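Local structure of acyl-CoA Binding Protein (Moniliophthora perniciosa, 3FP5) at residues A[6-11]-A[39-44]; A[30-35]-A[58-63]; A[87-92]-A[98-103]. The protein probably binds long-chain acyl-CoA esters and carries them within the cell. All coordinates share one frame; numbering follows the deposited sequence.

Interaction 1 of 3, residues A[6-11]-A[39-44]; sequences AKFDKA and KQATVG
F8 meets A41 and T42 across the gap between helix 5-17 and helix 28-42, and its ring supplies all that the first helix gives to the contact. The two backbones stay apart, with the CA atoms of F8 and A41 8.6 Å from each other. From CB, which points toward the other helix, CG stands anti to the backbone N (chi1 170°), which carries the ring across to A41. CG and the two CD atoms serve as a spacer. F8 CE1 lies 3.7 Å from the methyl CB of A41, CE2 comes to 3.9 Å from CG2 of T42, and CZ makes the closest touch, 3.5 Å from A41 CB. Such a long aromatic reaching to a short alanine is how two helices of the acyl-CoA binding protein bundle pack here, beside Y77 of helix 73-91, whose ring also meets that of F8. The A41 methyl sits over one face in a CH-pi contact, 29° off the ring normal, while the T42 methyl lies at the edge. Replacing the F8 ring by an alanine would probably leave a gap between the helices and take this ring face away from the A41 methyl. The T42 hydroxyl turns to its own helix and bonds to F38 O.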
ATOM      1  N   ALA A   6      -2.625  -3.701  13.192  1.00 12.85           N
ATOM      2  CA  ALA A   6      -4.047  -3.958  12.938  1.00 14.03           C
ATOM      3  C   ALA A   6      -4.608  -3.004  11.888  1.00 12.53           C
ATOM      4  O   ALA A   6      -5.368  -3.414  10.992  1.00 12.66           O
ATOM      5  CB  ALA A   6      -4.847  -3.855  14.233  1.00 14.49           C
ATOM      6  N   LYS A   7      -4.257  -1.724  11.996  1.00 10.93           N
ATOM      7  CA  LYS A   7      -4.747  -0.766  11.010  1.00 12.13           C
ATOM      8  C   LYS A   7      -4.115  -1.023   9.633  1.00 10.68           C
ATOM      9  O   LYS A   7      -4.781  -0.917   8.594  1.00 11.38           O
ATOM     10  CB  LYS A   7      -4.518   0.673  11.469  1.00 12.68           C
ATOM     11  CG  LYS A   7      -5.512   1.118  12.550  1.00 14.37           C
ATOM     12  CD  LYS A   7      -5.340   2.586  12.862  1.00 17.79           C
ATOM     13  CE  LYS A   7      -6.112   2.977  14.116  1.00 18.87           C
ATOM     14  NZ  LYS A   7      -7.580   2.752  13.979  1.00 20.84           N
ATOM     15  N   PHE A   8      -2.832  -1.371   9.620  1.00 10.15           N
ATOM     16  CA  PHE A   8      -2.189  -1.801   8.379  1.00 10.04           C
ATOM     17  C   PHE A   8      -2.919  -2.999   7.769  1.00 11.40           C
ATOM     18  O   PHE A   8      -3.230  -3.001   6.580  1.00 11.17           O
ATOM     19  CB  PHE A   8      -0.719  -2.152   8.643  1.00  8.91           C
ATOM     20  CG  PHE A   8      -0.038  -2.834   7.487  1.00  9.15           C
ATOM     21  CD1 PHE A   8       0.340  -2.108   6.365  1.00  9.48           C
ATOM     22  CD2 PHE A   8       0.203  -4.207   7.513  1.00 10.94           C
ATOM     23  CE1 PHE A   8       0.980  -2.735   5.284  1.00 13.42           C
ATOM     24  CE2 PHE A   8       0.832  -4.855   6.431  1.00 11.55           C
ATOM     25  CZ  PHE A   8       1.227  -4.117   5.320  1.00 11.58           C
ATOM     26  N   ASP A   9      -3.205  -4.014   8.579  1.00 10.25           N
ATOM     27  CA  ASP A   9      -3.836  -5.223   8.048  1.00 10.65           C
ATOM     28  C   ASP A   9      -5.235  -4.904   7.485  1.00 10.39           C
ATOM     29  O   ASP A   9      -5.628  -5.422   6.437  1.00 11.88           O
ATOM     30  CB  ASP A   9      -3.897  -6.317   9.116  1.00 14.30           C
ATOM     31  CG  ASP A   9      -2.514  -6.894   9.457  1.00 16.58           C
ATOM     32  OD1 ASP A   9      -1.570  -6.708   8.670  1.00 17.02           O
ATOM     33  OD2 ASP A   9      -2.388  -7.555  10.499  1.00 21.41           O
ATOM     34  N   LYS A  10      -5.969  -4.026   8.153  1.00 10.89           N
ATOM     35  CA  LYS A  10      -7.283  -3.619   7.637  1.00 10.63           C
ATOM     36  C   LYS A  10      -7.133  -2.885   6.295  1.00 11.42           C
ATOM     37  O   LYS A  10      -7.878  -3.144   5.339  1.00 11.91           O
ATOM     38  CB  LYS A  10      -8.020  -2.752   8.667  1.00 10.93           C
ATOM     39  CG  LYS A  10      -9.440  -2.314   8.264  1.00 11.86           C
ATOM     40  CD  LYS A  10     -10.344  -3.491   7.843  1.00 12.40           C
ATOM     41  CE  LYS A  10     -10.609  -4.444   8.999  1.00 14.72           C
ATOM     42  NZ  LYS A  10     -11.585  -5.526   8.679  1.00 14.78           N
ATOM     43  N   ALA A  11      -6.166  -1.978   6.210  1.00 10.34           N
ATOM     44  CA  ALA A  11      -5.892  -1.267   4.967  1.00  9.66           C
ATOM     45  C   ALA A  11      -5.573  -2.239   3.819  1.00 11.22           C
ATOM     46  O   ALA A  11      -6.059  -2.061   2.699  1.00 10.42           O
ATOM     47  CB  ALA A  11      -4.747  -0.259   5.152  1.00 11.95           C
ATOM     48  N   LYS A  39       5.479  -4.836   1.011  1.00 12.42           N
ATOM     49  CA  LYS A  39       6.640  -5.699   1.176  1.00 15.34           C
ATOM     50  C   LYS A  39       7.481  -5.253   2.369  1.00 12.23           C
ATOM     51  O   LYS A  39       7.873  -6.068   3.199  1.00 12.87           O
ATOM     52  CB  LYS A  39       7.476  -5.725  -0.103  1.00 12.66           C
ATOM     53  CG  LYS A  39       6.691  -6.200  -1.298  1.00 12.43           C
ATOM     54  CD  LYS A  39       6.218  -7.635  -1.094  1.00 14.26           C
ATOM     55  CE  LYS A  39       7.388  -8.599  -1.081  1.00 18.84           C
ATOM     56  NZ  LYS A  39       6.913 -10.014  -1.220  1.00 22.55           N
ATOM     57  N   GLN A  40       7.729  -3.952   2.467  1.00 10.36           N
ATOM     58  CA  GLN A  40       8.582  -3.424   3.534  1.00 11.14           C
ATOM     59  C   GLN A  40       7.971  -3.671   4.922  1.00 13.33           C
ATOM     60  O   GLN A  40       8.689  -3.856   5.915  1.00 15.45           O
ATOM     61  CB  GLN A  40       8.844  -1.935   3.308  1.00 11.85           C
ATOM     62  CG  GLN A  40       9.982  -1.360   4.156  1.00 11.25           C
ATOM     63  CD  GLN A  40      11.363  -1.906   3.778  1.00 11.05           C
ATOM     64  OE1 GLN A  40      11.552  -2.411   2.666  1.00 11.26           O
ATOM     65  NE2 GLN A  40      12.320  -1.812   4.693  1.00 12.69           N
ATOM     66  N   ALA A  41       6.640  -3.675   4.987  1.00  9.51           N
ATOM     67  CA  ALA A  41       5.934  -3.858   6.261  1.00 13.59           C
ATOM     68  C   ALA A  41       5.878  -5.314   6.707  1.00 14.36           C
ATOM     69  O   ALA A  41       5.714  -5.602   7.891  1.00 17.41           O
ATOM     70  CB  ALA A  41       4.504  -3.295   6.173  1.00 12.73           C
ATOM     71  N   THR A  42       5.983  -6.228   5.750  1.00 13.59           N
ATOM     72  CA  THR A  42       5.777  -7.634   6.041  1.00 15.32           C
ATOM     73  C   THR A  42       7.088  -8.411   5.963  1.00 18.33           C
ATOM     74  O   THR A  42       7.501  -9.035   6.939  1.00 30.65           O
ATOM     75  CB  THR A  42       4.709  -8.243   5.101  1.00 17.15           C
ATOM     76  OG1 THR A  42       5.068  -7.997   3.733  1.00 18.30           O
ATOM     77  CG2 THR A  42       3.338  -7.617   5.391  1.00 16.77           C
ATOM     78  N   VAL A  43       7.749  -8.345   4.811  1.00 13.26           N
ATOM     79  CA  VAL A  43       9.032  -9.022   4.612  1.00 15.63           C
ATOM     80  C   VAL A  43      10.206  -8.214   5.181  1.00 18.56           C
ATOM     81  O   VAL A  43      11.169  -8.773   5.710  1.00 20.51           O
ATOM     82  CB  VAL A  43       9.283  -9.306   3.117  1.00 17.83           C
ATOM     83  CG1 VAL A  43      10.649  -9.958   2.912  1.00 19.31           C
ATOM     84  CG2 VAL A  43       8.162 -10.196   2.547  1.00 17.83           C
ATOM     85  N   GLY A  44      10.119  -6.897   5.059  1.00 12.53           N
ATOM     86  CA  GLY A  44      11.203  -6.022   5.447  1.00 13.80           C
ATOM     87  C   GLY A  44      12.043  -5.676   4.235  1.00 14.23           C
ATOM     88  O   GLY A  44      11.531  -5.634   3.115  1.00 12.43           O
TER

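Interaction 2 of 3, residues A[30-35]-A[58-63]; sequences EQLYFY and GKAKWD
Y35 and K61 make the dense half of this contact, with the lysine's aliphatic chain laid over one face of the tyrosine ring. CG of Y35 stands anti to the backbone N (chi1 179°), which sends the ring out toward helix 56-66. There K61 CB comes to 3.4 Å from Y35 CE2 and lies 3.9 Å from the ring centroid, a CH-pi contact 30° off the normal. The chain then continues across the same face: K61 CG rides over the centre, and K61 CD reaches the far side of the ring, 4.0 Å from Y35 CE1. Extended beyond CG, K61 crosses the tyrosine at about a right angle. The backbone takes part as well, since the carbonyl O of K61 is also 3.4 Å from Y35 CE2.

L32, one turn earlier, makes a much looser contact. Its CD2 methyl is the part that approaches, 3.9 Å from A60 O and 4.5 Å from A60 CB, and no hydrogen bond joins the two segments. All four touching residues remain partly exposed. Past the ring, K61 NZ lies near the sulfonate of a MES molecule, probably a buffer component, in a long and weak ionic contact. In relatives the groove flanked by these two helices takes part in binding acyl-CoA, and the sulfonate near K61 NZ may mark such a pocket here.

The short axes of the two segments pass 9.6 Å apart at 59°. Behind 30-35, F34 packs on Y80, K83 and I87 of helix 73-91, whereas W62 carries the far side of helix 56-66 onto the loop residues V46, R50 and P51.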
ATOM      1  N   GLU A  30       0.215   4.723  -7.531  1.00 21.14           N
ATOM      2  CA  GLU A  30      -0.266   4.439  -6.179  1.00 22.26           C
ATOM      3  C   GLU A  30      -0.187   2.939  -5.853  1.00 19.85           C
ATOM      4  O   GLU A  30       0.062   2.548  -4.710  1.00 13.98           O
ATOM      5  CB  GLU A  30      -1.682   5.003  -5.974  1.00 15.77           C
ATOM      6  CG  GLU A  30      -1.691   6.533  -5.815  1.00 16.37           C
ATOM      7  CD  GLU A  30      -3.069   7.168  -5.938  1.00 21.87           C
ATOM      8  OE1 GLU A  30      -3.982   6.538  -6.515  1.00 19.14           O
ATOM      9  OE2 GLU A  30      -3.240   8.315  -5.454  1.00 25.07           O
ATOM     10  N   GLN A  31      -0.381   2.094  -6.858  1.00 18.03           N
ATOM     11  CA  GLN A  31      -0.285   0.659  -6.628  1.00 14.85           C
ATOM     12  C   GLN A  31       1.166   0.255  -6.349  1.00 15.04           C
ATOM     13  O   GLN A  31       1.430  -0.599  -5.506  1.00 15.87           O
ATOM     14  CB  GLN A  31      -0.854  -0.125  -7.809  1.00 18.40           C
ATOM     15  CG  GLN A  31      -2.373  -0.028  -7.930  1.00 20.54           C
ATOM     16  CD  GLN A  31      -3.110  -0.836  -6.865  1.00 26.16           C
ATOM     17  OE1 GLN A  31      -2.496  -1.426  -5.972  1.00 27.85           O
ATOM     18  NE2 GLN A  31      -4.435  -0.871  -6.965  1.00 26.93           N
ATOM     19  N   LEU A  32       2.104   0.876  -7.057  1.00 17.27           N
ATOM     20  CA  LEU A  32       3.519   0.653  -6.772  1.00 17.06           C
ATOM     21  C   LEU A  32       3.854   1.127  -5.353  1.00 16.39           C
ATOM     22  O   LEU A  32       4.647   0.507  -4.650  1.00 15.12           O
ATOM     23  CB  LEU A  32       4.390   1.374  -7.798  1.00 19.50           C
ATOM     24  CG  LEU A  32       4.508   0.630  -9.130  1.00 24.87           C
ATOM     25  CD1 LEU A  32       5.180   1.507 -10.167  1.00 29.16           C
ATOM     26  CD2 LEU A  32       5.259  -0.688  -8.958  1.00 25.45           C
ATOM     27  N   TYR A  33       3.230   2.225  -4.938  1.00 15.47           N
ATOM     28  CA  TYR A  33       3.455   2.770  -3.602  1.00 16.82           C
ATOM     29  C   TYR A  33       2.937   1.792  -2.546  1.00 12.49           C
ATOM     30  O   TYR A  33       3.615   1.490  -1.556  1.00 12.98           O
ATOM     31  CB  TYR A  33       2.762   4.130  -3.495  1.00 12.79           C
ATOM     32  CG  TYR A  33       3.072   4.927  -2.253  1.00 14.96           C
ATOM     33  CD1 TYR A  33       3.932   6.029  -2.295  1.00 16.61           C
ATOM     34  CD2 TYR A  33       2.482   4.598  -1.036  1.00 11.46           C
ATOM     35  CE1 TYR A  33       4.190   6.778  -1.150  1.00 16.50           C
ATOM     36  CE2 TYR A  33       2.741   5.332   0.106  1.00 12.96           C
ATOM     37  CZ  TYR A  33       3.595   6.419   0.047  1.00 14.53           C
ATOM     38  OH  TYR A  33       3.836   7.148   1.201  1.00 15.13           O
ATOM     39  N   PHE A  34       1.724   1.290  -2.757  1.00 12.21           N
ATOM     40  CA  PHE A  34       1.184   0.260  -1.878  1.00 12.50           C
ATOM     41  C   PHE A  34       2.080  -0.977  -1.867  1.00 14.65           C
ATOM     42  O   PHE A  34       2.323  -1.564  -0.812  1.00 11.48           O
ATOM     43  CB  PHE A  34      -0.225  -0.152  -2.316  1.00 12.45           C
ATOM     44  CG  PHE A  34      -1.312   0.818  -1.908  1.00 11.49           C
ATOM     45  CD1 PHE A  34      -1.424   1.258  -0.593  1.00 11.49           C
ATOM     46  CD2 PHE A  34      -2.251   1.247  -2.839  1.00 11.59           C
ATOM     47  CE1 PHE A  34      -2.446   2.140  -0.225  1.00 12.18           C
ATOM     48  CE2 PHE A  34      -3.278   2.122  -2.476  1.00 14.04           C
ATOM     49  CZ  PHE A  34      -3.368   2.567  -1.169  1.00 18.08           C
ATOM     50  N   TYR A  35       2.562  -1.377  -3.043  1.00 14.06           N
ATOM     51  CA  TYR A  35       3.387  -2.580  -3.146  1.00 12.64           C
ATOM     52  C   TYR A  35       4.643  -2.447  -2.298  1.00 11.94           C
ATOM     53  O   TYR A  35       4.966  -3.339  -1.501  1.00 12.52           O
ATOM     54  CB  TYR A  35       3.802  -2.872  -4.597  1.00 11.55           C
ATOM     55  CG  TYR A  35       4.685  -4.104  -4.694  1.00 11.24           C
ATOM     56  CD1 TYR A  35       4.131  -5.374  -4.659  1.00 14.64           C
ATOM     57  CD2 TYR A  35       6.076  -3.997  -4.761  1.00 13.84           C
ATOM     58  CE1 TYR A  35       4.927  -6.508  -4.726  1.00 17.08           C
ATOM     59  CE2 TYR A  35       6.881  -5.123  -4.828  1.00 14.22           C
ATOM     60  CZ  TYR A  35       6.300  -6.377  -4.810  1.00 16.42           C
ATOM     61  OH  TYR A  35       7.086  -7.503  -4.867  1.00 18.86           O
ATOM     62  N   GLY A  58       7.799  -7.181 -12.940  1.00 17.32           N
ATOM     63  CA  GLY A  58       8.627  -7.598 -11.823  1.00 16.66           C
ATOM     64  C   GLY A  58       9.711  -6.600 -11.460  1.00 14.90           C
ATOM     65  O   GLY A  58       9.954  -6.336 -10.283  1.00 14.34           O
ATOM     66  N   LYS A  59      10.370  -6.029 -12.463  1.00 13.02           N
ATOM     67  CA  LYS A  59      11.479  -5.118 -12.170  1.00 13.48           C
ATOM     68  C   LYS A  59      10.978  -3.773 -11.627  1.00 14.50           C
ATOM     69  O   LYS A  59      11.651  -3.145 -10.811  1.00 17.49           O
ATOM     70  CB  LYS A  59      12.402  -4.950 -13.377  1.00 19.45           C
ATOM     71  CG  LYS A  59      11.897  -4.045 -14.476  1.00 22.86           C
ATOM     72  CD  LYS A  59      12.882  -4.091 -15.653  1.00 29.05           C
ATOM     73  CE  LYS A  59      12.498  -3.136 -16.767  1.00 34.79           C
ATOM     74  NZ  LYS A  59      13.519  -3.142 -17.855  1.00 30.28           N
ATOM     75  N   ALA A  60       9.786  -3.352 -12.058  1.00 15.20           N
ATOM     76  CA  ALA A  60       9.183  -2.118 -11.556  1.00 17.77           C
ATOM     77  C   ALA A  60       8.843  -2.278 -10.072  1.00 18.40           C
ATOM     78  O   ALA A  60       9.128  -1.402  -9.250  1.00 19.36           O
ATOM     79  CB  ALA A  60       7.938  -1.767 -12.353  1.00 21.61           C
ATOM     80  N   LYS A  61       8.251  -3.415  -9.731  1.00 12.39           N
ATOM     81  CA  LYS A  61       7.961  -3.733  -8.339  1.00 13.41           C
ATOM     82  C   LYS A  61       9.234  -3.788  -7.504  1.00 12.83           C
ATOM     83  O   LYS A  61       9.284  -3.247  -6.392  1.00 15.17           O
ATOM     84  CB  LYS A  61       7.225  -5.071  -8.242  1.00 15.23           C
ATOM     85  CG  LYS A  61       5.780  -5.029  -8.694  1.00 17.80           C
ATOM     86  CD  LYS A  61       5.216  -6.450  -8.743  1.00 24.10           C
ATOM     87  CE  LYS A  61       3.702  -6.450  -8.791  1.00 36.83           C
ATOM     88  NZ  LYS A  61       3.153  -7.818  -8.578  1.00 41.09           N
ATOM     89  N   TRP A  62      10.263  -4.443  -8.033  1.00 12.52           N
ATOM     90  CA  TRP A  62      11.514  -4.583  -7.291  1.00 14.56           C
ATOM     91  C   TRP A  62      12.130  -3.210  -7.015  1.00 15.37           C
ATOM     92  O   TRP A  62      12.542  -2.904  -5.884  1.00 13.52           O
ATOM     93  CB  TRP A  62      12.493  -5.465  -8.067  1.00 14.11           C
ATOM     94  CG  TRP A  62      13.718  -5.822  -7.282  1.00 14.25           C
ATOM     95  CD1 TRP A  62      13.903  -6.934  -6.520  1.00 12.30           C
ATOM     96  CD2 TRP A  62      14.914  -5.046  -7.163  1.00 13.54           C
ATOM     97  NE1 TRP A  62      15.152  -6.910  -5.942  1.00 16.33           N
ATOM     98  CE2 TRP A  62      15.792  -5.759  -6.322  1.00 14.46           C
ATOM     99  CE3 TRP A  62      15.331  -3.822  -7.691  1.00 14.79           C
ATOM    100  CZ2 TRP A  62      17.066  -5.291  -6.001  1.00 14.47           C
ATOM    101  CZ3 TRP A  62      16.601  -3.356  -7.369  1.00 14.52           C
ATOM    102  CH2 TRP A  62      17.449  -4.089  -6.538  1.00 11.91           C
ATOM    103  N   ASP A  63      12.203  -2.386  -8.055  1.00 14.26           N
ATOM    104  CA  ASP A  63      12.756  -1.038  -7.906  1.00 13.83           C
ATOM    105  C   ASP A  63      12.041  -0.256  -6.798  1.00 13.97           C
ATOM    106  O   ASP A  63      12.692   0.399  -5.978  1.00 16.75           O
ATOM    107  CB  ASP A  63      12.660  -0.280  -9.232  1.00 17.90           C
ATOM    108  CG  ASP A  63      13.660  -0.783 -10.257  1.00 19.67           C
ATOM    109  OD1 ASP A  63      14.592  -1.515  -9.868  1.00 17.44           O
ATOM    110  OD2 ASP A  63      13.500  -0.457 -11.453  1.00 23.00           O
TER

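Interaction 3 of 3, residues A[87-92]-A[98-103]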
ATOM      1  N   ILE A  87      -6.331   8.394  -0.645  1.00 13.47           N
ATOM      2  CA  ILE A  87      -7.107   7.968  -1.804  1.00 16.61           C
ATOM      3  C   ILE A  87      -8.609   7.937  -1.511  1.00 15.88           C
ATOM      4  O   ILE A  87      -9.416   8.348  -2.348  1.00 18.20           O
ATOM      5  CB  ILE A  87      -6.630   6.590  -2.309  1.00 15.49           C
ATOM      6  CG1 ILE A  87      -5.291   6.734  -3.021  1.00 15.82           C
ATOM      7  CG2 ILE A  87      -7.667   5.957  -3.228  1.00 19.36           C
ATOM      8  CD1 ILE A  87      -4.555   5.406  -3.231  1.00 22.25           C
ATOM      9  N   LEU A  88      -8.978   7.455  -0.326  1.00 11.68           N
ATOM     10  CA  LEU A  88     -10.382   7.360   0.051  1.00 11.80           C
ATOM     11  C   LEU A  88     -10.958   8.757   0.201  1.00 14.62           C
ATOM     12  O   LEU A  88     -12.090   9.008  -0.183  1.00 18.63           O
ATOM     13  CB  LEU A  88     -10.541   6.581   1.361  1.00 13.91           C
ATOM     14  CG  LEU A  88     -10.173   5.095   1.292  1.00 12.33           C
ATOM     15  CD1 LEU A  88     -10.206   4.477   2.673  1.00 14.90           C
ATOM     16  CD2 LEU A  88     -11.119   4.359   0.350  1.00 12.54           C
ATOM     17  N   LYS A  89     -10.163   9.672   0.750  1.00 13.95           N
ATOM     18  CA  LYS A  89     -10.641  11.039   0.955  1.00 16.67           C
ATOM     19  C   LYS A  89     -10.861  11.743  -0.381  1.00 19.05           C
ATOM     20  O   LYS A  89     -11.845  12.466  -0.561  1.00 20.86           O
ATOM     21  CB  LYS A  89      -9.677  11.826   1.842  1.00 18.37           C
ATOM     22  CG  LYS A  89      -9.669  11.346   3.281  1.00 22.04           C
ATOM     23  CD  LYS A  89      -8.651  12.111   4.119  1.00 26.70           C
ATOM     24  CE  LYS A  89      -8.606  11.583   5.550  1.00 33.46           C
ATOM     25  NZ  LYS A  89      -7.513  12.218   6.353  1.00 37.64           N
ATOM     26  N   LYS A  90      -9.953  11.507  -1.320  1.00 20.25           N
ATOM     27  CA  LYS A  90     -10.053  12.051  -2.668  1.00 23.64           C
ATOM     28  C   LYS A  90     -11.251  11.469  -3.434  1.00 25.95           C
ATOM     29  O   LYS A  90     -11.900  12.172  -4.211  1.00 28.88           O
ATOM     30  CB  LYS A  90      -8.758  11.778  -3.432  1.00 28.01           C
ATOM     31  CG  LYS A  90      -8.723  12.341  -4.841  1.00 40.53           C
ATOM     32  CD  LYS A  90      -8.563  13.849  -4.821  1.00 54.05           C
ATOM     33  CE  LYS A  90      -8.502  14.419  -6.227  1.00 59.40           C
ATOM     34  NZ  LYS A  90      -8.555  15.909  -6.217  1.00 62.70           N
ATOM     35  N   ALA A  91     -11.533  10.186  -3.226  1.00 20.77           N
ATOM     36  CA  ALA A  91     -12.681   9.547  -3.874  1.00 23.09           C
ATOM     37  C   ALA A  91     -13.972  10.187  -3.378  1.00 22.11           C
ATOM     38  O   ALA A  91     -14.893  10.454  -4.158  1.00 25.82           O
ATOM     39  CB  ALA A  91     -12.693   8.056  -3.613  1.00 18.93           C
ATOM     40  N   ASP A  92     -14.041  10.399  -2.069  1.00 20.75           N
ATOM     41  CA  ASP A  92     -15.084  11.216  -1.473  1.00 21.48           C
ATOM     42  C   ASP A  92     -16.497  10.715  -1.793  1.00 21.71           C
ATOM     43  O   ASP A  92     -17.358  11.472  -2.262  1.00 26.75           O
ATOM     44  CB  ASP A  92     -14.914  12.665  -1.927  1.00 30.04           C
ATOM     45  CG  ASP A  92     -15.888  13.603  -1.251  1.00 30.07           C
ATOM     46  OD1 ASP A  92     -16.020  13.536  -0.006  1.00 32.48           O
ATOM     47  OD2 ASP A  92     -16.517  14.407  -1.972  1.00 39.46           O
ATOM     48  N   LYS A  98     -17.115   5.050   4.453  1.00 12.83           N
ATOM     49  CA  LYS A  98     -17.294   3.833   5.229  1.00 14.57           C
ATOM     50  C   LYS A  98     -15.956   3.121   5.437  1.00 14.61           C
ATOM     51  O   LYS A  98     -15.673   2.607   6.527  1.00 15.31           O
ATOM     52  CB  LYS A  98     -18.269   2.915   4.488  1.00 18.45           C
ATOM     53  CG  LYS A  98     -19.044   1.948   5.350  1.00 27.30           C
ATOM     54  CD  LYS A  98     -20.177   1.330   4.521  1.00 27.98           C
ATOM     55  CE  LYS A  98     -20.967   0.301   5.314  1.00 29.89           C
ATOM     56  NZ  LYS A  98     -21.744  -0.608   4.414  1.00 28.21           N
ATOM     57  N   TYR A  99     -15.128   3.082   4.394  1.00 13.86           N
ATOM     58  CA  TYR A  99     -13.808   2.455   4.501  1.00 12.86           C
ATOM     59  C   TYR A  99     -12.914   3.213   5.470  1.00 12.10           C
ATOM     60  O   TYR A  99     -12.229   2.601   6.292  1.00 14.11           O
ATOM     61  CB  TYR A  99     -13.145   2.302   3.135  1.00 12.27           C
ATOM     62  CG  TYR A  99     -13.946   1.408   2.213  1.00 16.52           C
ATOM     63  CD1 TYR A  99     -15.031   0.686   2.705  1.00 24.05           C
ATOM     64  CD2 TYR A  99     -13.635   1.294   0.868  1.00 17.53           C
ATOM     65  CE1 TYR A  99     -15.785  -0.131   1.886  1.00 23.88           C
ATOM     66  CE2 TYR A  99     -14.384   0.461   0.027  1.00 16.35           C
ATOM     67  CZ  TYR A  99     -15.459  -0.243   0.553  1.00 23.09           C
ATOM     68  OH  TYR A  99     -16.230  -1.064  -0.240  1.00 25.58           O
ATOM     69  N   ILE A 100     -12.938   4.539   5.375  1.00 11.64           N
ATOM     70  CA  ILE A 100     -12.210   5.374   6.319  1.00 13.11           C
ATOM     71  C   ILE A 100     -12.650   5.033   7.746  1.00 14.69           C
ATOM     72  O   ILE A 100     -11.820   4.841   8.639  1.00 14.97           O
ATOM     73  CB  ILE A 100     -12.438   6.862   6.017  1.00 14.43           C
ATOM     74  CG1 ILE A 100     -11.737   7.239   4.702  1.00 14.35           C
ATOM     75  CG2 ILE A 100     -11.921   7.725   7.167  1.00 15.51           C
ATOM     76  CD1 ILE A 100     -12.031   8.633   4.192  1.00 18.33           C
ATOM     77  N   ALA A 101     -13.961   4.932   7.952  1.00 13.66           N
ATOM     78  CA  ALA A 101     -14.487   4.600   9.271  1.00 15.29           C
ATOM     79  C   ALA A 101     -14.008   3.237   9.786  1.00 16.59           C
ATOM     80  O   ALA A 101     -13.736   3.082  10.983  1.00 16.70           O
ATOM     81  CB  ALA A 101     -16.007   4.683   9.273  1.00 17.63           C
ATOM     82  N   GLU A 102     -13.885   2.255   8.891  1.00 13.47           N
ATOM     83  CA  GLU A 102     -13.418   0.919   9.275  1.00 11.96           C
ATOM     84  C   GLU A 102     -11.954   0.936   9.682  1.00 11.18           C
ATOM     85  O   GLU A 102     -11.550   0.255  10.626  1.00 15.19           O
ATOM     86  CB  GLU A 102     -13.566  -0.075   8.122  1.00 17.07           C
ATOM     87  CG  GLU A 102     -14.957  -0.550   7.883  1.00 26.24           C
ATOM     88  CD  GLU A 102     -15.515  -1.307   9.063  1.00 23.24           C
ATOM     89  OE1 GLU A 102     -15.292  -2.543   9.187  1.00 17.62           O
ATOM     90  OE2 GLU A 102     -16.187  -0.639   9.860  1.00 18.52           O
ATOM     91  N   ILE A 103     -11.154   1.705   8.953  1.00 14.27           N
ATOM     92  CA  ILE A 103      -9.747   1.876   9.313  1.00 10.65           C
ATOM     93  C   ILE A 103      -9.637   2.543  10.689  1.00 13.35           C
ATOM     94  O   ILE A 103      -8.872   2.089  11.543  1.00 15.29           O
ATOM     95  CB  ILE A 103      -8.982   2.666   8.240  1.00  9.96           C
ATOM     96  CG1 ILE A 103      -8.999   1.902   6.904  1.00 12.60           C
ATOM     97  CG2 ILE A 103      -7.535   2.905   8.682  1.00 12.79           C
ATOM     98  CD1 ILE A 103      -8.571   2.733   5.708  1.00 16.23           C
TER
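L88 reaches from helix 73-91 to three residues of helix 94-105, namely Y99, I100 and I103, and so lies at the middle of the contact. The first of them, Y99, offers mainly its CB, 3.7 Å from L88 CD1. Its bond to CB points toward the leucine, but the ring then leads away, crossing the L88 side chain at about a right angle. Only the rim of the ring stays close: L88 CD2 lies at the edge, 4.0 Å from Y99 CD2. The hydroxyl, well beyond, has a weak hydrogen bond to E95 of its own helix.

I100 comes next and packs alongside the leucine. Its CG1, anti to its own carbonyl carbon (chi1 -70°), lies 3.6 Å from L88 CB, and the leucine and isoleucine slide past each other in opposite directions. I100 CD1 goes on to K89, whose CG is 3.7 Å away; the extended lysine crosses the isoleucine at about a right angle, lending its aliphatic part to the outer margin. One turn further on, I103 adds a single methyl touch, CD1 to L88 CD1 at 3.9 Å, while also packing on V81, L84 and L85 of helix 73-91 and on I14 of helix 5-17.

At the end of 87-92, D92 takes a positive phi just after the helix, and S96 OG bonds back to L88 O. The axes of the two short segments run nearly antiparallel, 152° between their directions and 9.9 Å apart at closest approach. The arrangement is a helical hairpin with a short turn, its contacts made between carbon atoms, including the aliphatic part of K89; its second arm is a fifth helix, beyond the four of the classical acyl-CoA binding protein bundle.

From the N terminus, interaction 1 closes the first long loop, bringing the end of helix 28-42 back to helix 5-17. Before it closes, the chain has already passed 30-35, which opens interaction 2 and meets its partner only at 58-63; the two contacts therefore cross and share helix 28-42. Interaction 3 follows in series as a short hairpin of helices 73-91 and 94-105. It is still joined to both others: K7 NZ lies 2.8 Å from I103 O, a probable hydrogen bond, and I87 packs against E30. Interactions 2 and 3 lie on opposite sides of the chain's centre, and each of the five helices, 5-17, 28-42, 56-66, 73-91 and 94-105, enters at least one contact.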